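Local coordinates for variant surface glycoprotein MITat 1.13 (Trypanosoma brucei, PDB 6Z8G) that probably forms the dense glycoprotein coat of the parasite, whose antigenic variation lets the trypanosome evade host immunity, at residues Ala91-Asp96 and Arg291-Phe296. Numbering follows the deposited sequence.
Sequences AADILD and RANPKF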
ATOM      1  N   ALA B  91       7.318  22.142  19.264  1.00 18.36           N
ATOM      2  CA  ALA B  91       6.849  20.774  19.100  1.00 18.51           C
ATOM      3  C   ALA B  91       5.587  20.741  18.280  1.00 18.39           C
ATOM      4  O   ALA B  91       5.399  19.843  17.456  1.00 18.01           O
ATOM      5  CB  ALA B  91       6.588  20.130  20.461  1.00 19.12           C
ATOM      6  N   ALA B  92       4.715  21.726  18.480  1.00 17.46           N
ATOM      7  CA  ALA B  92       3.489  21.763  17.696  1.00 18.19           C
ATOM      8  C   ALA B  92       3.798  21.963  16.226  1.00 17.79           C
ATOM      9  O   ALA B  92       3.166  21.352  15.353  1.00 18.81           O
ATOM     10  CB  ALA B  92       2.584  22.873  18.206  1.00 18.77           C
ATOM     11  N   ASP B  93       4.784  22.804  15.934  1.00 17.92           N
ATOM     12  CA  ASP B  93       5.183  23.032  14.548  1.00 18.97           C
ATOM     13  C   ASP B  93       5.831  21.788  13.916  1.00 18.00           C
ATOM     14  O   ASP B  93       5.534  21.430  12.766  1.00 17.69           O
ATOM     15  CB  ASP B  93       6.108  24.245  14.501  1.00 20.63           C
ATOM     16  CG  ASP B  93       6.188  24.856  13.120  1.00 24.70           C
ATOM     17  OD1 ASP B  93       5.117  25.190  12.551  1.00 25.62           O
ATOM     18  OD2 ASP B  93       7.322  24.982  12.595  1.00 25.21           O
ATOM     19  N   ILE B  94       6.743  21.136  14.643  1.00 17.82           N
ATOM     20  CA  ILE B  94       7.383  19.921  14.150  1.00 17.98           C
ATOM     21  C   ILE B  94       6.349  18.837  13.889  1.00 18.07           C
ATOM     22  O   ILE B  94       6.396  18.137  12.864  1.00 17.83           O
ATOM     23  CB  ILE B  94       8.455  19.444  15.143  1.00 18.37           C
ATOM     24  CG1 ILE B  94       9.650  20.397  15.126  1.00 17.86           C
ATOM     25  CG2 ILE B  94       8.900  18.035  14.770  1.00 17.97           C
ATOM     26  CD1 ILE B  94      10.536  20.285  16.342  1.00 18.62           C
ATOM     27  N   LEU B  95       5.417  18.660  14.824  1.00 15.63           N
ATOM     28  CA  LEU B  95       4.412  17.614  14.666  1.00 15.98           C
ATOM     29  C   LEU B  95       3.521  17.892  13.462  1.00 16.50           C
ATOM     30  O   LEU B  95       3.231  16.983  12.677  1.00 16.19           O
ATOM     31  CB  LEU B  95       3.588  17.511  15.938  1.00 15.77           C
ATOM     32  CG  LEU B  95       2.513  16.433  15.946  1.00 17.17           C
ATOM     33  CD1 LEU B  95       3.149  15.104  15.606  1.00 17.13           C
ATOM     34  CD2 LEU B  95       1.854  16.424  17.343  1.00 18.49           C
ATOM     35  N   ASP B  96       3.093  19.145  13.297  1.00 18.92           N
ATOM     36  CA  ASP B  96       2.262  19.522  12.154  1.00 20.76           C
ATOM     37  C   ASP B  96       2.969  19.253  10.823  1.00 21.40           C
ATOM     38  O   ASP B  96       2.379  18.681   9.895  1.00 20.74           O
ATOM     39  CB  ASP B  96       1.878  20.997  12.262  1.00 21.97           C
ATOM     40  CG  ASP B  96       0.932  21.417  11.155  1.00 25.86           C
ATOM     41  OD1 ASP B  96      -0.229  20.969  11.191  1.00 26.40           O
ATOM     42  OD2 ASP B  96       1.358  22.162  10.240  1.00 27.29           O
ATOM     43  N   ARG B 291      15.868  23.200  18.188  1.00 25.14           N
ATOM     44  CA  ARG B 291      16.629  24.442  18.034  1.00 25.90           C
ATOM     45  C   ARG B 291      16.449  25.128  16.678  1.00 26.86           C
ATOM     46  O   ARG B 291      16.445  26.356  16.592  1.00 27.98           O
ATOM     47  CB  ARG B 291      18.116  24.190  18.295  1.00 27.06           C
ATOM     48  CG  ARG B 291      18.936  25.457  18.479  1.00 29.40           C
ATOM     49  CD  ARG B 291      20.206  25.184  19.268  1.00 30.38           C
ATOM     50  NE  ARG B 291      20.802  26.412  19.789  1.00 31.88           N
ATOM     51  CZ  ARG B 291      21.806  26.445  20.659  1.00 25.01           C
ATOM     52  NH1 ARG B 291      22.332  25.315  21.111  1.00 28.82           N
ATOM     53  NH2 ARG B 291      22.284  27.608  21.078  1.00 34.91           N
ATOM     54  N   ALA B 292      16.303  24.330  15.628  1.00 28.18           N
ATOM     55  CA  ALA B 292      16.146  24.842  14.273  1.00 29.50           C
ATOM     56  C   ALA B 292      14.712  25.241  13.958  1.00 30.05           C
ATOM     57  O   ALA B 292      14.442  25.744  12.855  1.00 30.41           O
ATOM     58  CB  ALA B 292      16.631  23.801  13.262  1.00 30.43           C
ATOM     59  N   ASN B 293      13.788  24.996  14.861  1.00 26.09           N
ATOM     60  CA  ASN B 293      12.419  25.336  14.525  1.00 24.99           C
ATOM     61  C   ASN B 293      12.203  26.830  14.723  1.00 24.19           C
ATOM     62  O   ASN B 293      12.570  27.375  15.772  1.00 25.75           O
ATOM     63  CB  ASN B 293      11.411  24.543  15.347  1.00 23.77           C
ATOM     64  CG  ASN B 293       9.983  24.814  14.899  1.00 24.25           C
ATOM     65  OD1 ASN B 293       9.354  25.772  15.356  1.00 25.09           O
ATOM     66  ND2 ASN B 293       9.489  24.017  13.958  1.00 22.26           N
ATOM     67  N   PRO B 294      11.605  27.506  13.748  1.00 26.53           N
ATOM     68  CA  PRO B 294      11.400  28.960  13.856  1.00 27.70           C
ATOM     69  C   PRO B 294      10.644  29.422  15.094  1.00 27.79           C
ATOM     70  O   PRO B 294      10.793  30.588  15.460  1.00 29.20           O
ATOM     71  CB  PRO B 294      10.609  29.292  12.579  1.00 29.08           C
ATOM     72  CG  PRO B 294      10.858  28.109  11.622  1.00 29.23           C
ATOM     73  CD  PRO B 294      11.029  26.926  12.510  1.00 27.69           C
ATOM     74  N   LYS B 295       9.788  28.596  15.715  1.00 27.48           N
ATOM     75  CA  LYS B 295       9.046  29.050  16.900  1.00 28.01           C
ATOM     76  C   LYS B 295       9.908  29.132  18.158  1.00 26.84           C
ATOM     77  O   LYS B 295       9.573  29.876  19.088  1.00 27.92           O
ATOM     78  CB  LYS B 295       7.852  28.122  17.185  1.00 27.96           C
ATOM     79  CG  LYS B 295       6.808  28.016  16.047  1.00 28.24           C
ATOM     80  CD  LYS B 295       5.939  29.292  15.886  1.00 27.62           C
ATOM     81  CE  LYS B 295       4.899  29.107  14.757  1.00 29.54           C
ATOM     82  NZ  LYS B 295       3.722  30.022  14.870  1.00 31.23           N
ATOM     83  N   PHE B 296      11.016  28.391  18.193  1.00 23.06           N
ATOM     84  CA  PHE B 296      11.749  28.153  19.431  1.00 21.67           C
ATOM     85  C   PHE B 296      12.371  29.416  20.013  1.00 22.79           C
ATOM     86  O   PHE B 296      12.147  29.728  21.186  1.00 21.33           O
ATOM     87  CB  PHE B 296      12.822  27.106  19.164  1.00 21.01           C
ATOM     88  CG  PHE B 296      13.621  26.728  20.365  1.00 21.69           C
ATOM     89  CD1 PHE B 296      13.042  26.033  21.405  1.00 20.46           C
ATOM     90  CD2 PHE B 296      14.969  27.029  20.430  1.00 22.11           C
ATOM     91  CE1 PHE B 296      13.794  25.668  22.513  1.00 22.69           C
ATOM     92  CE2 PHE B 296      15.726  26.666  21.523  1.00 21.83           C
ATOM     93  CZ  PHE B 296      15.150  25.980  22.562  1.00 22.36           C
TER
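The amide of Asn293 meets the carboxylate of Asp93 through the edge that carries ND2, the two planes turned 73° apart. Over one amide face, on the ND2 side, stands Ile94 CG1, 3.8 Å from ND2; Pro294 CD lies under the opposite face, 3.4 Å from Asn293 CG. The motif is an Asx turn capping a helix: Asn293 OD1 accepts from Lys295 N at 2.9 Å, just before helix 296-304, so one amide closes the turn with its oxygen and reaches the long helix 78-129 with its nitrogen. In this A-type VSG N-terminal domain the contact thus joins the loop after helix 287-291 to one of the two long helices of the elongated core. Asp93 holds its CG anti to the backbone N (chi1 -160°), which brings OD2 to Asn293 ND2. Both ends of the amide are engaged, which should fix its rotation. Beside this polar link, Lys295 CG lies 4.1 Å from Asp93 CB, and the chain is bent at chi2; the amine NZ stays 5.5 Å from Asp93 OD1, too far for a salt bridge, although the opposite charges may attract weakly. Asp93 also packs on Pro369 of the second subunit, placing the contact beside the dimer interface. Asn293 touches Ala90, one turn back from Ile94. The bond from Asn293 ND2 to Asp93 OD2 is 2.7 Å long, with an N-H...O angle of 157°. OD2 sits slightly off the amide plane and accepts through its anti lone pair, which points away from OD1.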